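Local coordinates for protein Maltose/maltodextrin transport permease homologue (Bdellovibrio bacteriovorus HD100, PDB 6FFL) that binds maltotriose through this periplasmic-type solute-binding domain (MalE), fused to a transmembrane permease subunit, and probably feeds maltodextrins to an ABC transporter, at residues 212-215 and 216-220; 348-351 and 352-356; 364-367 and 368-372. All coordinates share one frame; numbering follows the deposited sequence.

Interaction 1 (212-215 and 216-220). With GLC (alpha-D-glucopyranose), chain B.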
loop_
_atom_site.group_PDB
_atom_site.type_symbol
_atom_site.label_atom_id
_atom_site.label_comp_id
_atom_site.label_asym_id
_atom_site.label_seq_id
_atom_site.Cartn_x
_atom_site.Cartn_y
_atom_site.Cartn_z
ATOM N N LYS A 212 -16.284 15.383 -3.871
ATOM C CA LYS A 212 -17.360 14.390 -3.881
ATOM C C LYS A 212 -16.969 13.141 -4.659
ATOM O O LYS A 212 -17.491 12.052 -4.387
ATOM C CB LYS A 212 -18.631 14.999 -4.476
ATOM C CG LYS A 212 -19.160 16.197 -3.713
ATOM C CD LYS A 212 -19.938 15.789 -2.468
ATOM C CE LYS A 212 -20.864 16.916 -2.022
ATOM N NZ LYS A 212 -21.620 16.597 -0.781
ATOM N N GLU A 213 -16.097 13.280 -5.655
ATOM C CA GLU A 213 -15.574 12.156 -6.425
ATOM C C GLU A 213 -14.061 12.278 -6.438
ATOM O O GLU A 213 -13.524 13.302 -6.869
ATOM C CB GLU A 213 -16.115 12.139 -7.860
ATOM C CG GLU A 213 -17.590 12.507 -7.998
ATOM C CD GLU A 213 -18.513 11.345 -7.685
ATOM O OE1 GLU A 213 -18.011 10.212 -7.537
ATOM O OE2 GLU A 213 -19.740 11.566 -7.592
ATOM N N CYS A 214 -13.368 11.240 -5.973
ATOM C CA CYS A 214 -11.921 11.365 -5.829
ATOM C C CYS A 214 -11.322 9.956 -5.833
ATOM O O CYS A 214 -11.151 9.347 -4.775
ATOM C CB CYS A 214 -11.569 12.121 -4.563
ATOM S SG CYS A 214 -9.868 12.670 -4.467
ATOM N N ASP A 215 -11.012 9.455 -7.029
ATOM C CA ASP A 215 -10.314 8.181 -7.112
ATOM C C ASP A 215 -8.811 8.424 -6.962
ATOM O O ASP A 215 -8.364 9.552 -6.727
ATOM C CB ASP A 215 -10.689 7.440 -8.400
ATOM C CG ASP A 215 -10.223 8.141 -9.671
ATOM O OD1 ASP A 215 -9.456 9.125 -9.612
ATOM O OD2 ASP A 215 -10.642 7.694 -10.762
ATOM N N TYR A 216 -8.012 7.361 -7.075
ATOM C CA TYR A 216 -6.583 7.513 -6.816
ATOM C C TYR A 216 -5.953 8.517 -7.771
ATOM O O TYR A 216 -5.217 9.421 -7.349
ATOM C CB TYR A 216 -5.857 6.170 -6.912
ATOM C CG TYR A 216 -4.381 6.320 -6.576
ATOM C CD1 TYR A 216 -3.931 6.160 -5.267
ATOM C CD2 TYR A 216 -3.447 6.643 -7.559
ATOM C CE1 TYR A 216 -2.577 6.309 -4.950
ATOM C CE2 TYR A 216 -2.101 6.800 -7.252
ATOM C CZ TYR A 216 -1.676 6.637 -5.944
ATOM O OH TYR A 216 -0.338 6.789 -5.650
ATOM N N GLU A 217 -6.232 8.383 -9.068
ATOM C CA GLU A 217 -5.568 9.251 -10.028
ATOM C C GLU A 217 -6.029 10.695 -9.894
ATOM O O GLU A 217 -5.249 11.617 -10.158
ATOM C CB GLU A 217 -5.803 8.757 -11.457
ATOM C CG GLU A 217 -4.960 9.498 -12.494
ATOM C CD GLU A 217 -3.518 9.742 -12.038
ATOM O OE1 GLU A 217 -2.868 8.795 -11.537
ATOM O OE2 GLU A 217 -3.033 10.889 -12.186
ATOM N N THR A 218 -7.280 10.909 -9.489
ATOM C CA THR A 218 -7.764 12.273 -9.297
ATOM C C THR A 218 -7.031 12.958 -8.145
ATOM O O THR A 218 -6.585 14.105 -8.278
ATOM C CB THR A 218 -9.274 12.258 -9.059
ATOM O OG1 THR A 218 -9.934 11.829 -10.261
ATOM C CG2 THR A 218 -9.775 13.650 -8.665
ATOM N N ALA A 219 -6.877 12.263 -7.012
ATOM C CA ALA A 219 -6.130 12.837 -5.891
ATOM C C ALA A 219 -4.675 13.060 -6.271
ATOM O O ALA A 219 -4.086 14.096 -5.941
ATOM C CB ALA A 219 -6.228 11.934 -4.657
ATOM N N ASN A 220 -4.092 12.099 -6.988
ATOM C CA ASN A 220 -2.712 12.196 -7.450
ATOM C C ASN A 220 -2.513 13.417 -8.339
ATOM O O ASN A 220 -1.599 14.221 -8.122
ATOM C CB ASN A 220 -2.360 10.911 -8.204
ATOM C CG ASN A 220 -0.875 10.745 -8.436
ATOM O OD1 ASN A 220 -0.077 10.852 -7.519
ATOM N ND2 ASN A 220 -0.503 10.458 -9.679
HETATM C C1 GLC B . 0.661 2.114 -7.197
HETATM C C2 GLC B . 1.623 1.451 -6.206
HETATM C C3 GLC B . 0.886 0.500 -5.273
HETATM C C4 GLC B . -0.326 1.180 -4.634
HETATM C C5 GLC B . -1.210 1.817 -5.715
HETATM C C6 GLC B . -2.354 2.619 -5.096
HETATM O O1 GLC B . 0.172 1.131 -8.112
HETATM O O2 GLC B . 2.607 0.684 -6.905
HETATM O O3 GLC B . 1.813 0.019 -4.276
HETATM O O4 GLC B . -1.049 0.177 -3.892
HETATM O O5 GLC B . -0.450 2.728 -6.517
HETATM O O6 GLC B . -3.252 3.073 -6.119
HETATM O O HOH W 1 -12.407 10.766 -9.222
#
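The backbone of D215 leads from an extended loop straight into helix 216-224, and its carbonyl O takes the amide of A219 as the first i to i+4 bond, 3.1 Å between D215 O and A219 N. CG of D215 lies between the backbone N and the carbonyl carbon (chi1 66°), which sets the carboxylate forward over the first turn, and OD1 accepts twice from T218. The T218 N to D215 OD1 bond is 2.8 Å and runs nearly along the C-O axis of the carboxylate; T218 OG1 reaches D215 OD1 over the same distance but from above the carboxylate plane. This is an aspartate N-cap, its negative charge set where a helix N-terminus would favour it. A water accepts from D215 N and donates to T218 OG1, adding a bridged link between loop and helix. On the buried side, SG of C214 rests on CB of A219 at 3.7 Å, and both side chains touch V158 of strand 157-158. Y216, the first helical residue, turns one ring face to the hydroxymethyl group of the chain B glucose, whose O6 stands 3.3 Å above the ring plane, displaced toward the rim, while the Y216 hydroxyl is hydrogen-bonded to W236 and N233.

Interaction 2 (348-351 and 352-356). With GLC (alpha-D-glucopyranose), chain C.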
loop_
_atom_site.group_PDB
_atom_site.type_symbol
_atom_site.label_atom_id
_atom_site.label_comp_id
_atom_site.label_asym_id
_atom_site.label_seq_id
_atom_site.Cartn_x
_atom_site.Cartn_y
_atom_site.Cartn_z
ATOM N N ARG A 348 -8.439 -10.929 2.994
ATOM C CA ARG A 348 -9.008 -10.694 1.672
ATOM C C ARG A 348 -10.519 -10.511 1.751
ATOM O O ARG A 348 -11.080 -9.609 1.116
ATOM C CB ARG A 348 -8.643 -11.868 0.757
ATOM C CG ARG A 348 -9.306 -11.844 -0.590
ATOM C CD ARG A 348 -8.566 -10.914 -1.524
ATOM N NE ARG A 348 -9.199 -9.600 -1.629
ATOM C CZ ARG A 348 -8.545 -8.448 -1.485
ATOM N NH1 ARG A 348 -7.251 -8.444 -1.208
ATOM N NH2 ARG A 348 -9.191 -7.302 -1.645
ATOM N N ALA A 349 -11.195 -11.366 2.527
ATOM C CA ALA A 349 -12.631 -11.220 2.723
ATOM C C ALA A 349 -12.964 -9.894 3.393
ATOM O O ALA A 349 -13.977 -9.260 3.064
ATOM C CB ALA A 349 -13.164 -12.383 3.562
ATOM N N VAL A 350 -12.130 -9.465 4.344
ATOM C CA VAL A 350 -12.366 -8.193 5.023
ATOM C C VAL A 350 -12.269 -7.039 4.034
ATOM O O VAL A 350 -13.146 -6.168 3.991
ATOM C CB VAL A 350 -11.393 -8.008 6.200
ATOM C CG1 VAL A 350 -11.500 -6.580 6.739
ATOM C CG2 VAL A 350 -11.703 -9.006 7.318
ATOM N N TRP A 351 -11.201 -7.009 3.228
ATOM C CA TRP A 351 -11.064 -5.927 2.251
ATOM C C TRP A 351 -12.243 -5.900 1.288
ATOM O O TRP A 351 -12.780 -4.832 0.966
ATOM C CB TRP A 351 -9.776 -6.083 1.443
ATOM C CG TRP A 351 -8.492 -5.866 2.158
ATOM C CD1 TRP A 351 -7.387 -6.667 2.082
ATOM C CD2 TRP A 351 -8.132 -4.760 3.013
ATOM N NE1 TRP A 351 -6.367 -6.137 2.848
ATOM C CE2 TRP A 351 -6.799 -4.971 3.427
ATOM C CE3 TRP A 351 -8.807 -3.616 3.467
ATOM C CZ2 TRP A 351 -6.129 -4.092 4.278
ATOM C CZ3 TRP A 351 -8.133 -2.743 4.318
ATOM C CH2 TRP A 351 -6.810 -2.987 4.708
ATOM N N ASP A 352 -12.617 -7.066 0.755
ATOM C CA ASP A 352 -13.671 -7.099 -0.255
ATOM C C ASP A 352 -15.014 -6.680 0.325
ATOM O O ASP A 352 -15.776 -5.962 -0.330
ATOM C CB ASP A 352 -13.758 -8.491 -0.879
ATOM C CG ASP A 352 -12.543 -8.813 -1.754
ATOM O OD1 ASP A 352 -11.883 -7.869 -2.223
ATOM O OD2 ASP A 352 -12.261 -10.006 -1.975
ATOM N N SER A 353 -15.327 -7.134 1.542
ATOM C CA SER A 353 -16.576 -6.741 2.189
ATOM C C SER A 353 -16.591 -5.251 2.506
ATOM O O SER A 353 -17.601 -4.571 2.281
ATOM C CB SER A 353 -16.783 -7.553 3.466
ATOM O OG SER A 353 -18.019 -7.229 4.075
ATOM N N LEU A 354 -15.485 -4.725 3.037
ATOM C CA LEU A 354 -15.428 -3.301 3.344
ATOM C C LEU A 354 -15.640 -2.457 2.094
ATOM O O LEU A 354 -16.344 -1.438 2.133
ATOM C CB LEU A 354 -14.088 -2.964 3.996
ATOM C CG LEU A 354 -13.904 -3.366 5.455
ATOM C CD1 LEU A 354 -12.458 -3.084 5.863
ATOM C CD2 LEU A 354 -14.886 -2.594 6.344
ATOM N N ARG A 355 -15.050 -2.862 0.969
ATOM C CA ARG A 355 -15.193 -2.050 -0.236
ATOM C C ARG A 355 -16.638 -2.027 -0.712
ATOM O O ARG A 355 -17.161 -0.967 -1.076
ATOM C CB ARG A 355 -14.276 -2.557 -1.345
ATOM C CG ARG A 355 -14.178 -1.594 -2.529
ATOM C CD ARG A 355 -13.408 -2.214 -3.698
ATOM N NE ARG A 355 -12.011 -2.471 -3.351
ATOM C CZ ARG A 355 -11.503 -3.676 -3.112
ATOM N NH1 ARG A 355 -12.272 -4.755 -3.185
ATOM N NH2 ARG A 355 -10.221 -3.798 -2.803
ATOM N N ILE A 356 -17.296 -3.188 -0.715
ATOM C CA ILE A 356 -18.685 -3.262 -1.149
ATOM C C ILE A 356 -19.567 -2.378 -0.275
ATOM O O ILE A 356 -20.361 -1.573 -0.778
ATOM C CB ILE A 356 -19.163 -4.725 -1.130
ATOM C CG1 ILE A 356 -18.489 -5.520 -2.245
ATOM C CG2 ILE A 356 -20.702 -4.808 -1.241
ATOM C CD1 ILE A 356 -18.536 -7.021 -2.006
HETATM C C1 GLC C . -4.154 -2.921 -0.031
HETATM C C2 GLC C . -3.996 -4.443 -0.022
HETATM C C3 GLC C . -4.971 -5.062 -1.030
HETATM C C4 GLC C . -6.392 -4.633 -0.710
HETATM C C5 GLC C . -6.485 -3.100 -0.677
HETATM C C6 GLC C . -7.849 -2.667 -0.150
HETATM O O2 GLC C . -2.638 -4.823 -0.321
HETATM O O3 GLC C . -4.894 -6.503 -0.971
HETATM O O4 GLC C . -7.274 -5.153 -1.717
HETATM O O5 GLC C . -5.518 -2.595 0.251
HETATM O O6 GLC C . -8.079 -1.256 -0.349
#
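R348 and D352, one helical turn apart on helix 346-362, meet obliquely, the guanidinium plane turned 48° from that of the carboxylate. The grip is side-on: R348 NE bonds D352 OD2 at 3.1 Å and R348 NH2 bonds D352 OD1 at 2.8 Å. Both oxygens lie near the arginine's plane, yet each is met from above the carboxylate plane. Bends at chi2 (81°) and chi3 (-99°) turn the R348 chain forward, toward D352. R355 is modelled in two conformers; in the one described, R355 NH1 reaches D352 OD1 at 3.3 Å, from the opposite face to R348 NH2, and R355 NH2 forms salt bridges with E43 and E163. The neighbouring edge of R348 serves the chain C glucose, NH2 donating to O4 at 2.9 Å and NH1 to O3 at 3.1 Å. W351 lays a ring face against the same sugar, its CD1 3.6 Å from glucose C4, an aromatic platform common in carbohydrate sites. Farther from the sugar, V350 CG1 and L354 CD1 lie side by side at 3.7 Å. D352, whose OD2 also bonds Q382, is a second-shell anion that probably orients R348 toward the sugar, and with the glutamates would offset the positive groups.

Interaction 3 (364-367 and 368-372)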
loop_
_atom_site.group_PDB
_atom_site.type_symbol
_atom_site.label_atom_id
_atom_site.label_comp_id
_atom_site.label_asym_id
_atom_site.label_seq_id
_atom_site.Cartn_x
_atom_site.Cartn_y
_atom_site.Cartn_z
ATOM N N GLY A 364 -24.958 6.605 -1.012
ATOM C CA GLY A 364 -26.150 7.121 -0.362
ATOM C C GLY A 364 -27.287 6.137 -0.212
ATOM O O GLY A 364 -28.431 6.565 -0.025
ATOM N N SER A 365 -27.026 4.833 -0.267
ATOM C CA SER A 365 -28.123 3.882 -0.157
ATOM C C SER A 365 -28.132 3.121 1.160
ATOM O O SER A 365 -29.133 2.465 1.467
ATOM C CB SER A 365 -28.089 2.886 -1.327
ATOM O OG SER A 365 -26.921 2.096 -1.291
ATOM N N LEU A 366 -27.060 3.211 1.945
ATOM C CA LEU A 366 -26.901 2.432 3.165
ATOM C C LEU A 366 -26.400 3.354 4.270
ATOM O O LEU A 366 -25.433 4.090 4.061
ATOM C CB LEU A 366 -25.900 1.283 2.915
ATOM C CG LEU A 366 -25.744 0.121 3.887
ATOM C CD1 LEU A 366 -27.051 -0.572 4.146
ATOM C CD2 LEU A 366 -24.723 -0.878 3.314
ATOM N N GLN A 367 -27.038 3.312 5.442
ATOM C CA GLN A 367 -26.541 4.077 6.581
ATOM C C GLN A 367 -25.273 3.437 7.161
ATOM O O GLN A 367 -25.084 2.223 7.075
ATOM C CB GLN A 367 -27.610 4.184 7.665
ATOM C CG GLN A 367 -28.784 5.053 7.219
ATOM C CD GLN A 367 -29.696 5.446 8.358
ATOM O OE1 GLN A 367 -29.724 6.604 8.775
ATOM N NE2 GLN A 367 -30.452 4.486 8.864
ATOM N N PRO A 368 -24.386 4.240 7.761
ATOM C CA PRO A 368 -23.119 3.685 8.280
ATOM C C PRO A 368 -23.264 2.507 9.237
ATOM O O PRO A 368 -22.513 1.524 9.111
ATOM C CB PRO A 368 -22.482 4.902 8.969
ATOM C CG PRO A 368 -22.979 6.066 8.182
ATOM C CD PRO A 368 -24.405 5.715 7.789
ATOM N N GLN A 369 -24.195 2.563 10.192
ATOM C CA GLN A 369 -24.332 1.445 11.125
ATOM C C GLN A 369 -24.732 0.161 10.400
ATOM O O GLN A 369 -24.152 -0.907 10.639
ATOM C CB GLN A 369 -25.344 1.777 12.219
ATOM C CG GLN A 369 -25.442 0.675 13.268
ATOM C CD GLN A 369 -26.296 1.077 14.451
ATOM O OE1 GLN A 369 -26.010 2.063 15.129
ATOM N NE2 GLN A 369 -27.354 0.320 14.702
ATOM N N ALA A 370 -25.725 0.247 9.510
ATOM C CA ALA A 370 -26.139 -0.925 8.740
ATOM C C ALA A 370 -24.987 -1.462 7.898
ATOM O O ALA A 370 -24.822 -2.679 7.749
ATOM C CB ALA A 370 -27.338 -0.567 7.856
ATOM N N ALA A 371 -24.169 -0.566 7.347
ATOM C CA ALA A 371 -23.049 -1.006 6.516
ATOM C C ALA A 371 -21.997 -1.761 7.326
ATOM O O ALA A 371 -21.423 -2.743 6.838
ATOM C CB ALA A 371 -22.416 0.192 5.824
ATOM N N ALA A 372 -21.709 -1.306 8.551
ATOM C CA ALA A 372 -20.776 -2.047 9.399
ATOM C C ALA A 372 -21.325 -3.425 9.740
ATOM O O ALA A 372 -20.588 -4.420 9.729
ATOM C CB ALA A 372 -20.484 -1.257 10.678
#
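Q367, L366 and P368 carry most of this turn, in which the chain leaves the loop after helix 346-362, beyond the Schellman motif at G364 that ends that helix, and starts helix 368-384. Q367 occupies the N-cap position, and its polar part in the contact is played by the backbone, while CB lies against the P368 ring. Its carbonyl O receives the amide of A371 at 2.9 Å from Q367 O to A371 N, which closes the first turn of the helix. The Q367 side chain is extended beyond CG and leads away from the helix.

P368 follows as the first helical residue. A proline suits this position because its ring nitrogen has no hydrogen to give, and the amides of a helix's first turn have no carbonyl of their own helix to bond. With phi -54° and psi -44° it is already helical, and A372 N bonds P368 O at 3.0 Å to continue the spiral.

L366 supplies the apolar side of the contact. Its CG stands anti to the backbone N (chi1 -167°), which carries the branched end forward alongside the new helix, where the two methyls divide their work: L366 CD1 meets CB of A370 at 3.7 Å and L366 CD2 meets CB of A371 at 3.6 Å. The branched end thus straddles the methyls of two successive alanines.

The turn as a whole links two consecutive helices: L366 and A371 rest on Q357 of helix 346-362, L366 also touching K360 and A371 also V361, while P368 packs against F197, Q198 and L201 of helix 191-205.

Overall arrangement
Interactions 1 and 2 both border the maltotriose pocket, and their centres lie about 20 Å apart. Y216 of interaction 1 meets the chain B glucose, whereas R348, W351 and R355 of interaction 2 meet the chain C glucose; the two contacts do not touch, their nearest atoms being about 11 Å apart. Interaction 3 has no sugar contact and sits farther out, about 26 Å from the centre of the chain. It is nonetheless joined to interaction 2 through the fold: 364-372 leads from helix 346-362 into helix 368-384, and that second helix returns to pack on A349 and S353, with Q382 bonding D352. Their centres are about 15 Å apart.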